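Local coordinates for protein EmGH1 (Erythrobacter marinus, PDB 5Z87) that probably hydrolyses beta-glucosidic bonds as a family 3 glycoside hydrolase, releasing glucose from short oligosaccharides and other beta-glucosides, at residues A[508-511]-A[512-516]. Residues are numbered along the deposited sequence; the frame is centred on the assembly and turned at random.
Sequences PARN and RRLIA
The first turns of helix 508-522, in the glycosyl hydrolase family 3 C-terminal domain, bring Arg512, Arg513 and Leu514 back over Pro508, Ala509 and Arg510. Four successive i to i+4 backbone hydrogen bonds define the alpha-helix, running from Arg512 N to Pro508 O (2.9 Å) through Ile515 N to Asn511 O (2.8 Å). Pro508, lacking an amide hydrogen, suits the first turn, and Asp507 OD2 accepts a hydrogen bond from Arg510 N.

Arg513 folds back along the helix: its chain bends at chi3 (-69°), laying one guanidinium face over Arg510 CA and Ala509 O, each offset toward the rim of the group. Its NH1 lies 3.5 Å from Arg510 CA, while NH2 comes within 4.0 Å of Ala509 CB. Arg510 instead reaches outward with CG anti to its backbone N (chi1 167°) and forms a salt bridge with Glu490. Leu514 CD1 lies over one face of the Arg510 guanidinium, offset toward its rim, and 3.9 Å from Arg510 CG, a contact of methyl with aliphatic stem and flat cation.

On the buried side, the amide of Asn511 is fixed at both ends, OD1 accepting from Ala484 N and ND2 donating to Glu560 OE1, which ties the helix to two neighbouring loops. Ile515 packs against helix 561-569, where Glu563 OE2 also forms a salt bridge with Arg512 NE. The extended Arg512 chain passes close to the first turn, its CG 3.1 Å from Pro508 O and its NH2 3.6 Å from Pro508 CB.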
ATOM      1  N   PRO A 508      -5.033  20.293  24.561  1.00 30.90           N
ATOM      2  CA  PRO A 508      -3.767  21.018  24.362  1.00 38.11           C
ATOM      3  C   PRO A 508      -3.520  22.128  25.373  1.00 35.73           C
ATOM      4  O   PRO A 508      -2.382  22.273  25.832  1.00 33.79           O
ATOM      5  CB  PRO A 508      -3.908  21.573  22.940  1.00 33.87           C
ATOM      6  CG  PRO A 508      -4.874  20.658  22.274  1.00 37.94           C
ATOM      7  CD  PRO A 508      -5.844  20.249  23.333  1.00 32.82           C
ATOM      8  N   ALA A 509      -4.544  22.914  25.735  1.00 39.46           N
ATOM      9  CA  ALA A 509      -4.323  24.026  26.665  1.00 38.72           C
ATOM     10  C   ALA A 509      -3.934  23.524  28.048  1.00 37.86           C
ATOM     11  O   ALA A 509      -3.021  24.071  28.679  1.00 40.40           O
ATOM     12  CB  ALA A 509      -5.562  24.915  26.755  1.00 23.12           C
ATOM     13  N   ARG A 510      -4.613  22.484  28.540  1.00 33.07           N
ATOM     14  CA  ARG A 510      -4.197  21.884  29.800  1.00 26.34           C
ATOM     15  C   ARG A 510      -2.769  21.360  29.702  1.00 32.63           C
ATOM     16  O   ARG A 510      -1.964  21.549  30.623  1.00 38.25           O
ATOM     17  CB  ARG A 510      -5.168  20.771  30.196  1.00 37.57           C
ATOM     18  CG  ARG A 510      -4.657  19.889  31.318  1.00 36.41           C
ATOM     19  CD  ARG A 510      -5.757  19.037  31.951  1.00 38.54           C
ATOM     20  NE  ARG A 510      -5.199  18.136  32.969  1.00 43.74           N
ATOM     21  CZ  ARG A 510      -4.874  18.514  34.207  1.00 51.11           C
ATOM     22  NH1 ARG A 510      -5.053  19.776  34.587  1.00 48.42           N
ATOM     23  NH2 ARG A 510      -4.364  17.639  35.068  1.00 44.62           N
ATOM     24  N   ASN A 511      -2.423  20.741  28.573  1.00 30.19           N
ATOM     25  CA  ASN A 511      -1.075  20.210  28.393  1.00 31.65           C
ATOM     26  C   ASN A 511      -0.027  21.317  28.415  1.00 24.58           C
ATOM     27  O   ASN A 511       1.071  21.127  28.947  1.00 30.38           O
ATOM     28  CB  ASN A 511      -0.990  19.429  27.079  1.00 32.02           C
ATOM     29  CG  ASN A 511      -1.402  17.971  27.226  1.00 33.34           C
ATOM     30  OD1 ASN A 511      -1.261  17.369  28.292  1.00 37.11           O
ATOM     31  ND2 ASN A 511      -1.894  17.391  26.139  1.00 31.73           N
ATOM     32  N   ARG A 512      -0.331  22.472  27.820  1.00 28.87           N
ATOM     33  CA  ARG A 512       0.616  23.587  27.859  1.00 31.05           C
ATOM     34  C   ARG A 512       0.876  24.049  29.286  1.00 34.07           C
ATOM     35  O   ARG A 512       2.027  24.308  29.660  1.00 34.39           O
ATOM     36  CB  ARG A 512       0.105  24.743  27.010  1.00 35.59           C
ATOM     37  CG  ARG A 512      -0.129  24.318  25.600  1.00 37.45           C
ATOM     38  CD  ARG A 512       0.008  25.418  24.597  1.00 37.00           C
ATOM     39  NE  ARG A 512       0.367  24.789  23.332  1.00 64.02           N
ATOM     40  CZ  ARG A 512      -0.512  24.333  22.442  1.00 56.78           C
ATOM     41  NH1 ARG A 512      -0.080  23.752  21.327  1.00 51.08           N
ATOM     42  NH2 ARG A 512      -1.819  24.474  22.661  1.00 51.73           N
ATOM     43  N   ARG A 513      -0.179  24.144  30.103  1.00 37.75           N
ATOM     44  CA  ARG A 513       0.014  24.463  31.514  1.00 31.37           C
ATOM     45  C   ARG A 513       0.858  23.398  32.198  1.00 34.90           C
ATOM     46  O   ARG A 513       1.750  23.722  32.994  1.00 40.81           O
ATOM     47  CB  ARG A 513      -1.338  24.622  32.212  1.00 35.21           C
ATOM     48  CG  ARG A 513      -2.229  25.680  31.570  1.00 32.35           C
ATOM     49  CD  ARG A 513      -3.409  26.045  32.467  1.00 42.91           C
ATOM     50  NE  ARG A 513      -4.390  24.963  32.586  1.00 50.02           N
ATOM     51  CZ  ARG A 513      -5.424  24.785  31.760  1.00 43.39           C
ATOM     52  NH1 ARG A 513      -6.267  23.771  31.954  1.00 42.26           N
ATOM     53  NH2 ARG A 513      -5.619  25.615  30.738  1.00 37.76           N
ATOM     54  N   LEU A 514       0.612  22.119  31.883  1.00 32.28           N
ATOM     55  CA  LEU A 514       1.404  21.061  32.500  1.00 24.07           C
ATOM     56  C   LEU A 514       2.854  21.117  32.046  1.00 23.92           C
ATOM     57  O   LEU A 514       3.753  20.744  32.805  1.00 26.82           O
ATOM     58  CB  LEU A 514       0.795  19.693  32.193  1.00 33.47           C
ATOM     59  CG  LEU A 514      -0.556  19.380  32.839  1.00 41.60           C
ATOM     60  CD1 LEU A 514      -1.218  18.177  32.155  1.00 34.48           C
ATOM     61  CD2 LEU A 514      -0.407  19.150  34.357  1.00 27.89           C
ATOM     62  N   ILE A 515       3.099  21.582  30.819  1.00 28.15           N
ATOM     63  CA  ILE A 515       4.470  21.731  30.335  1.00 34.24           C
ATOM     64  C   ILE A 515       5.197  22.818  31.121  1.00 30.82           C
ATOM     65  O   ILE A 515       6.325  22.618  31.591  1.00 32.52           O
ATOM     66  CB  ILE A 515       4.475  22.033  28.825  1.00 26.50           C
ATOM     67  CG1 ILE A 515       4.125  20.779  28.022  1.00 33.67           C
ATOM     68  CG2 ILE A 515       5.827  22.590  28.407  1.00 25.50           C
ATOM     69  CD1 ILE A 515       3.819  21.083  26.560  1.00 28.92           C
ATOM     70  N   ALA A 516       4.561  23.987  31.266  1.00 30.42           N
ATOM     71  CA  ALA A 516       5.124  25.066  32.079  1.00 37.13           C
ATOM     72  C   ALA A 516       5.461  24.589  33.491  1.00 30.59           C
ATOM     73  O   ALA A 516       6.551  24.864  34.009  1.00 37.30           O
ATOM     74  CB  ALA A 516       4.145  26.244  32.124  1.00 29.52           C
TER